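Local coordinates for protein peptide chain release factor subunit 1 (Methanosarcina mazei, PDB 3IR9) that probably directs the termination of nascent peptide synthesis at the stop codons UAA, UAG and UGA, here represented by its zinc-bearing C-terminal domain, at residues C84-K89 with C106-S111; T79-C84 with S111-T116. All coordinates share one frame; numbering follows the deposited sequence.

Interactions 1 and 2 illustrate how one metal ion can organise a small outlying subdomain: their centres lie about 6 Å apart and about 28 and 27 Å from the centre of the chain. Interaction 1, nested in sequence inside the loop closed by interaction 2, brings C84, C106 and C109 to the zinc ion; interaction 2, which shares C84 and S111 with it, adds C81. C106 SG and C81 SG approach to 3.3 Å as ligands of the same metal. The two contacts are also joined through the sheet, where strand 75-81 lies between strands 87-92 and 113-120 and Y86 O is 2.9 Å from C81 N, a probable hydrogen bond. Y86 and L113 touch alongside the metal site.

Interaction 1 of 2, residues C84-K89 with C106-S111; sequences CGYENK and CPKCGS. With ZN (zinc ion), chain C.
Y86 lays one face of its ring against P107, while C106 reaches the same side chain with its sulfur. P107 CD sits over the ring in a CH-pi contact, 4.0 Å from the Y86 centroid and offset toward the CE2 and CZ rim, and the two side chains cross at about a right angle. C106 SG makes a sulfur-aromatic contact oblique to the ring, 4.6 Å from the Y86 centroid; C106 SG also approaches Y86 CB, at 3.5 Å. With CG anti to the backbone N of Y86 (chi1 -180°), the phenol is carried across the knuckle formed by residues 106-109. K108 completes this grip: its CG passes near Y86 CD1 at 3.9 Å, then the chain bends and the ammonium end leads away.

The zinc ion ties the same segments together. C106 SG and C109 SG each bind it at 2.3 Å, whereas C84 SG stands at a longer 2.6 Å from the zinc ion; C81 is the fourth ligand. C106 SG lies anti to its own N but C109 SG between N and carbonyl carbon, so that both sulfurs of the one turn face the same ion. The sequence C106-P107-K108-C109-G110 is that of a zinc knuckle, and G110, with positive phi, closes the turn by donating its N-H to C106 O at 2.7 Å.

Weak N-H...S bonds surround the site: K108 N and C109 N both point to C106 SG, Y86 N to C84 SG and S111 N to C109 SG. Four thiolates around one zinc ion would carry a net negative charge, and these backbone donors probably spread part of it, as in other zinc knuckles; with Y86 against the C106 sulfur and P107 against the same ring, an apolar surface adjoins this ligand.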
ATOM      1  N   CYS A  84      18.427 -41.533  -7.635  1.00 78.87           N
ATOM      2  CA  CYS A  84      17.676 -42.381  -6.722  1.00 68.52           C
ATOM      3  C   CYS A  84      16.410 -41.662  -6.254  1.00 43.75           C
ATOM      4  O   CYS A  84      16.124 -40.538  -6.678  1.00 52.66           O
ATOM      5  CB  CYS A  84      18.554 -42.883  -5.556  1.00 69.53           C
ATOM      6  SG  CYS A  84      18.581 -41.910  -4.027  1.00 74.92           S
ATOM      7  N   GLY A  85      15.639 -42.325  -5.403  1.00 56.67           N
ATOM      8  CA  GLY A  85      14.356 -41.801  -4.983  1.00 48.50           C
ATOM      9  C   GLY A  85      14.418 -40.820  -3.831  1.00 59.33           C
ATOM     10  O   GLY A  85      13.396 -40.521  -3.215  1.00 56.75           O
ATOM     11  N   TYR A  86      15.606 -40.306  -3.535  1.00 47.73           N
ATOM     12  CA  TYR A  86      15.733 -39.358  -2.432  1.00 53.02           C
ATOM     13  C   TYR A  86      14.999 -38.043  -2.714  1.00 33.87           C
ATOM     14  O   TYR A  86      15.013 -37.542  -3.841  1.00 62.74           O
ATOM     15  CB  TYR A  86      17.205 -39.079  -2.094  1.00 36.33           C
ATOM     16  CG  TYR A  86      17.355 -38.096  -0.950  1.00 59.06           C
ATOM     17  CD1 TYR A  86      17.143 -38.495   0.365  1.00 48.54           C
ATOM     18  CD2 TYR A  86      17.676 -36.765  -1.184  1.00 41.38           C
ATOM     19  CE1 TYR A  86      17.253 -37.599   1.416  1.00 45.21           C
ATOM     20  CE2 TYR A  86      17.795 -35.858  -0.135  1.00 31.52           C
ATOM     21  CZ  TYR A  86      17.584 -36.283   1.165  1.00 35.93           C
ATOM     22  OH  TYR A  86      17.705 -35.397   2.218  1.00 49.53           O
ATOM     23  N   GLU A  87      14.350 -37.497  -1.687  1.00 68.06           N
ATOM     24  CA  GLU A  87      13.758 -36.160  -1.760  1.00 35.04           C
ATOM     25  C   GLU A  87      13.659 -35.528  -0.375  1.00 32.90           C
ATOM     26  O   GLU A  87      13.685 -36.218   0.646  1.00 50.57           O
ATOM     27  CB  GLU A  87      12.371 -36.189  -2.418  1.00 51.47           C
ATOM     28  CG  GLU A  87      11.217 -36.192  -1.417  1.00 57.65           C
ATOM     29  CD  GLU A  87       9.847 -36.208  -2.076  1.00 70.25           C
ATOM     30  OE1 GLU A  87       8.866 -35.820  -1.407  1.00 72.75           O
ATOM     31  OE2 GLU A  87       9.748 -36.613  -3.255  1.00 79.30           O
ATOM     32  N   ASN A  88      13.546 -34.207  -0.342  1.00 46.26           N
ATOM     33  CA  ASN A  88      13.259 -33.499   0.898  1.00 62.69           C
ATOM     34  C   ASN A  88      12.562 -32.173   0.617  1.00 55.01           C
ATOM     35  O   ASN A  88      12.671 -31.631  -0.483  1.00 53.89           O
ATOM     36  CB  ASN A  88      14.532 -33.278   1.722  1.00 62.37           C
ATOM     37  CG  ASN A  88      15.409 -32.168   1.169  1.00 57.75           C
ATOM     38  OD1 ASN A  88      15.071 -30.988   1.258  1.00107.26           O
ATOM     39  ND2 ASN A  88      16.556 -32.541   0.615  1.00125.33           N
ATOM     40  N   LYS A  89      11.826 -31.671   1.605  1.00 40.14           N
ATOM     41  CA  LYS A  89      11.217 -30.350   1.520  1.00 44.23           C
ATOM     42  C   LYS A  89      11.608 -29.610   2.774  1.00 62.24           C
ATOM     43  O   LYS A  89      12.048 -30.218   3.747  1.00 55.11           O
ATOM     44  CB  LYS A  89       9.688 -30.429   1.431  1.00 37.10           C
ATOM     45  CG  LYS A  89       9.149 -31.210   0.245  1.00 33.20           C
ATOM     46  CD  LYS A  89       7.649 -31.353   0.352  1.00 53.45           C
ATOM     47  CE  LYS A  89       7.185 -32.667  -0.239  1.00 79.10           C
ATOM     48  NZ  LYS A  89       7.595 -32.795  -1.657  1.00 50.44           N
ATOM     49  N   CYS A 106      23.434 -35.946  -2.894  1.00 47.59           N
ATOM     50  CA  CYS A 106      22.515 -36.906  -2.287  1.00 82.80           C
ATOM     51  C   CYS A 106      23.153 -37.650  -1.117  1.00 48.30           C
ATOM     52  O   CYS A 106      24.147 -38.347  -1.290  1.00 77.18           O
ATOM     53  CB  CYS A 106      22.022 -37.908  -3.340  1.00 51.22           C
ATOM     54  SG  CYS A 106      20.589 -38.903  -2.832  1.00 52.50           S
ATOM     55  N   PRO A 107      22.573 -37.511   0.080  1.00 49.03           N
ATOM     56  CA  PRO A 107      23.126 -38.173   1.261  1.00 49.97           C
ATOM     57  C   PRO A 107      22.874 -39.674   1.180  1.00 54.40           C
ATOM     58  O   PRO A 107      23.296 -40.422   2.058  1.00 69.33           O
ATOM     59  CB  PRO A 107      22.341 -37.538   2.414  1.00 42.25           C
ATOM     60  CG  PRO A 107      21.704 -36.301   1.820  1.00 46.59           C
ATOM     61  CD  PRO A 107      21.410 -36.677   0.415  1.00 38.85           C
ATOM     62  N   LYS A 108      22.203 -40.103   0.115  1.00 42.44           N
ATOM     63  CA  LYS A 108      21.900 -41.514  -0.095  1.00 46.95           C
ATOM     64  C   LYS A 108      22.828 -42.172  -1.117  1.00 53.31           C
ATOM     65  O   LYS A 108      23.396 -43.229  -0.849  1.00 65.99           O
ATOM     66  CB  LYS A 108      20.442 -41.691  -0.524  1.00 59.03           C
ATOM     67  CG  LYS A 108      19.459 -41.571   0.618  1.00 58.17           C
ATOM     68  CD  LYS A 108      19.637 -42.728   1.584  1.00 46.48           C
ATOM     69  CE  LYS A 108      18.912 -42.480   2.897  1.00 83.71           C
ATOM     70  NZ  LYS A 108      19.373 -43.429   3.948  1.00 80.85           N
ATOM     71  N   CYS A 109      22.983 -41.547  -2.283  1.00 69.00           N
ATOM     72  CA  CYS A 109      23.767 -42.138  -3.369  1.00 46.49           C
ATOM     73  C   CYS A 109      24.891 -41.223  -3.847  1.00 62.65           C
ATOM     74  O   CYS A 109      25.679 -41.586  -4.727  1.00 54.61           O
ATOM     75  CB  CYS A 109      22.864 -42.486  -4.547  1.00 56.38           C
ATOM     76  SG  CYS A 109      22.515 -41.091  -5.624  1.00 61.65           S
ATOM     77  N   GLY A 110      24.957 -40.032  -3.270  1.00 50.23           N
ATOM     78  CA  GLY A 110      26.014 -39.097  -3.596  1.00 44.07           C
ATOM     79  C   GLY A 110      25.858 -38.360  -4.913  1.00 81.00           C
ATOM     80  O   GLY A 110      26.760 -37.633  -5.317  1.00 92.04           O
ATOM     81  N   SER A 111      24.725 -38.539  -5.586  1.00 95.55           N
ATOM     82  CA  SER A 111      24.460 -37.818  -6.829  1.00 41.50           C
ATOM     83  C   SER A 111      24.011 -36.388  -6.545  1.00 87.94           C
ATOM     84  O   SER A 111      23.607 -36.067  -5.426  1.00 58.34           O
ATOM     85  CB  SER A 111      23.388 -38.532  -7.649  1.00 76.05           C
ATOM     86  OG  SER A 111      23.833 -39.808  -8.054  1.00 55.78           O
TER
HETATM   87 ZN    ZN C 501      20.553 -40.308  -4.699  1.00 61.14          ZN

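Interaction 2 of 2, residues T79-C84 with S111-T116; sequences TKCSVC and SSLEVT. With ZN (zinc ion), chain C.
K80 and E114 pair through their backbones as the hydrogen-bonded pair of an antiparallel ladder. K80 N gives a nearly straight bond to E114 O (3.1 Å, 168°), and E114 N returns one to K80 O (3.2 Å). T79 with V115 and C81 with L113 are the flanking non-hydrogen-bonded pairs.

A side-chain hydrogen bond extends the ladder past the strand ends. The hydroxyl of S82 is swung between its own N and carbonyl carbon (chi1 45°), where it donates to S112 O over 2.6 Å in the carbonyl plane. The E114 side chain, extended beyond CG, reaches along to S82, with OE2 3.1 Å from S82 CB.

The topology is consistent with a zinc ribbon, the small metal-bearing subdomain of this release-factor domain, in which strand 75-81 runs into a first Cys-x-x-Cys knuckle and strand 113-120 leads out of the second. C81 SG binds the zinc ion at 2.4 Å, reaching it anti to its backbone N, and accepts a weak hydrogen bond from V83 N.

Van der Waals contacts follow the two faces of the sheet. On the face carrying T79, C81, L113 and V115 they are apolar: L113 CD2 presses on C81 CB at 3.6 Å, and the methyls T79 CG2 and V115 CG2 meet farther along. On the other face the extended K80 chain runs across T116 at about a right angle, its CE 3.3 Å from T116 OG1. Beyond the sheet, both methyls of V83 rest against the S111 hydroxyl, CG2 the nearer.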
ATOM      1  N   THR A  79      13.259 -30.477  -3.074  1.00 55.37           N
ATOM      2  CA  THR A  79      14.447 -30.931  -3.776  1.00 71.95           C
ATOM      3  C   THR A  79      14.338 -32.442  -4.027  1.00 52.93           C
ATOM      4  O   THR A  79      13.710 -33.166  -3.252  1.00 59.68           O
ATOM      5  CB  THR A  79      15.738 -30.576  -2.989  1.00 81.70           C
ATOM      6  OG1 THR A  79      15.894 -31.463  -1.876  1.00149.25           O
ATOM      7  CG2 THR A  79      15.679 -29.140  -2.472  1.00 71.44           C
ATOM      8  N   LYS A  80      14.927 -32.914  -5.119  1.00 48.74           N
ATOM      9  CA  LYS A  80      14.871 -34.333  -5.450  1.00 53.33           C
ATOM     10  C   LYS A  80      16.168 -34.827  -6.102  1.00 59.47           C
ATOM     11  O   LYS A  80      16.798 -34.117  -6.886  1.00 51.20           O
ATOM     12  CB  LYS A  80      13.675 -34.625  -6.359  1.00130.57           C
ATOM     13  CG  LYS A  80      12.343 -34.142  -5.810  1.00 60.40           C
ATOM     14  CD  LYS A  80      11.230 -34.453  -6.786  1.00 80.49           C
ATOM     15  CE  LYS A  80       9.978 -33.670  -6.456  1.00 45.10           C
ATOM     16  NZ  LYS A  80       8.992 -33.740  -7.569  1.00 89.75           N
ATOM     17  N   CYS A  81      16.563 -36.052  -5.772  1.00 72.51           N
ATOM     18  CA  CYS A  81      17.792 -36.610  -6.311  1.00 61.50           C
ATOM     19  C   CYS A  81      17.622 -36.995  -7.774  1.00 95.01           C
ATOM     20  O   CYS A  81      16.591 -37.530  -8.184  1.00 50.19           O
ATOM     21  CB  CYS A  81      18.261 -37.810  -5.491  1.00 44.49           C
ATOM     22  SG  CYS A  81      19.835 -38.459  -6.047  1.00 58.25           S
ATOM     23  N   SER A  82      18.660 -36.720  -8.550  1.00 60.93           N
ATOM     24  CA  SER A  82      18.620 -36.899  -9.993  1.00 79.87           C
ATOM     25  C   SER A  82      18.712 -38.360 -10.440  1.00 51.47           C
ATOM     26  O   SER A  82      18.546 -38.656 -11.623  1.00 89.99           O
ATOM     27  CB  SER A  82      19.737 -36.080 -10.638  1.00 66.47           C
ATOM     28  OG  SER A  82      20.958 -36.244  -9.940  1.00 62.45           O
ATOM     29  N   VAL A  83      18.980 -39.271  -9.506  1.00120.38           N
ATOM     30  CA  VAL A  83      19.050 -40.692  -9.845  1.00 74.97           C
ATOM     31  C   VAL A  83      18.190 -41.584  -8.941  1.00 64.75           C
ATOM     32  O   VAL A  83      17.316 -42.307  -9.423  1.00 74.09           O
ATOM     33  CB  VAL A  83      20.511 -41.216  -9.911  1.00 48.17           C
ATOM     34  CG1 VAL A  83      21.410 -40.198 -10.594  1.00 52.72           C
ATOM     35  CG2 VAL A  83      21.043 -41.547  -8.532  1.00 72.70           C
ATOM     36  N   CYS A  84      18.427 -41.533  -7.635  1.00 78.87           N
ATOM     37  CA  CYS A  84      17.676 -42.381  -6.722  1.00 68.52           C
ATOM     38  C   CYS A  84      16.410 -41.662  -6.254  1.00 43.75           C
ATOM     39  O   CYS A  84      16.124 -40.538  -6.678  1.00 52.66           O
ATOM     40  CB  CYS A  84      18.554 -42.883  -5.556  1.00 69.53           C
ATOM     41  SG  CYS A  84      18.581 -41.910  -4.027  1.00 74.92           S
ATOM     42  N   SER A 111      24.725 -38.539  -5.586  1.00 95.55           N
ATOM     43  CA  SER A 111      24.460 -37.818  -6.829  1.00 41.50           C
ATOM     44  C   SER A 111      24.011 -36.388  -6.545  1.00 87.94           C
ATOM     45  O   SER A 111      23.607 -36.067  -5.426  1.00 58.34           O
ATOM     46  CB  SER A 111      23.388 -38.532  -7.649  1.00 76.05           C
ATOM     47  OG  SER A 111      23.833 -39.808  -8.054  1.00 55.78           O
ATOM     48  N   SER A 112      24.076 -35.532  -7.563  1.00 81.42           N
ATOM     49  CA  SER A 112      23.662 -34.140  -7.409  1.00 83.41           C
ATOM     50  C   SER A 112      22.152 -34.036  -7.224  1.00155.40           C
ATOM     51  O   SER A 112      21.376 -34.548  -8.032  1.00 70.13           O
ATOM     52  CB  SER A 112      24.108 -33.295  -8.609  1.00 57.36           C
ATOM     53  OG  SER A 112      23.889 -31.911  -8.382  1.00 57.66           O
ATOM     54  N   LEU A 113      21.745 -33.386  -6.140  1.00 62.87           N
ATOM     55  CA  LEU A 113      20.354 -33.020  -5.953  1.00 49.86           C
ATOM     56  C   LEU A 113      20.040 -31.818  -6.841  1.00 74.76           C
ATOM     57  O   LEU A 113      20.946 -31.164  -7.368  1.00 57.85           O
ATOM     58  CB  LEU A 113      20.087 -32.676  -4.483  1.00 49.45           C
ATOM     59  CG  LEU A 113      20.421 -33.771  -3.469  1.00 46.00           C
ATOM     60  CD1 LEU A 113      20.365 -33.220  -2.056  1.00 31.87           C
ATOM     61  CD2 LEU A 113      19.483 -34.958  -3.620  1.00 47.87           C
ATOM     62  N   GLU A 114      18.756 -31.529  -7.011  1.00 51.22           N
ATOM     63  CA  GLU A 114      18.330 -30.384  -7.800  1.00 34.31           C
ATOM     64  C   GLU A 114      16.985 -29.897  -7.274  1.00 35.31           C
ATOM     65  O   GLU A 114      16.104 -30.704  -6.990  1.00 49.55           O
ATOM     66  CB  GLU A 114      18.209 -30.779  -9.274  1.00 92.16           C
ATOM     67  CG  GLU A 114      19.447 -31.460  -9.858  1.00 49.18           C
ATOM     68  CD  GLU A 114      19.133 -32.244 -11.121  1.00134.61           C
ATOM     69  OE1 GLU A 114      18.076 -31.982 -11.736  1.00183.17           O
ATOM     70  OE2 GLU A 114      19.939 -33.125 -11.497  1.00 68.52           O
ATOM     71  N   VAL A 115      16.822 -28.585  -7.131  1.00 83.23           N
ATOM     72  CA  VAL A 115      15.555 -28.046  -6.645  1.00 52.23           C
ATOM     73  C   VAL A 115      14.513 -28.144  -7.750  1.00100.87           C
ATOM     74  O   VAL A 115      14.741 -27.680  -8.870  1.00 52.43           O
ATOM     75  CB  VAL A 115      15.689 -26.594  -6.173  1.00 33.26           C
ATOM     76  CG1 VAL A 115      14.411 -26.141  -5.509  1.00 42.93           C
ATOM     77  CG2 VAL A 115      16.837 -26.467  -5.204  1.00 43.77           C
ATOM     78  N   THR A 116      13.376 -28.760  -7.435  1.00108.40           N
ATOM     79  CA  THR A 116      12.355 -29.031  -8.444  1.00 63.40           C
ATOM     80  C   THR A 116      11.193 -28.029  -8.428  1.00 68.18           C
ATOM     81  O   THR A 116      10.482 -27.875  -9.423  1.00 46.41           O
ATOM     82  CB  THR A 116      11.829 -30.481  -8.360  1.00 41.80           C
ATOM     83  OG1 THR A 116      11.400 -30.767  -7.025  1.00 52.88           O
ATOM     84  CG2 THR A 116      12.923 -31.467  -8.767  1.00 38.67           C
TER
HETATM   85 ZN    ZN C 501      20.553 -40.308  -4.699  1.00 61.14          ZN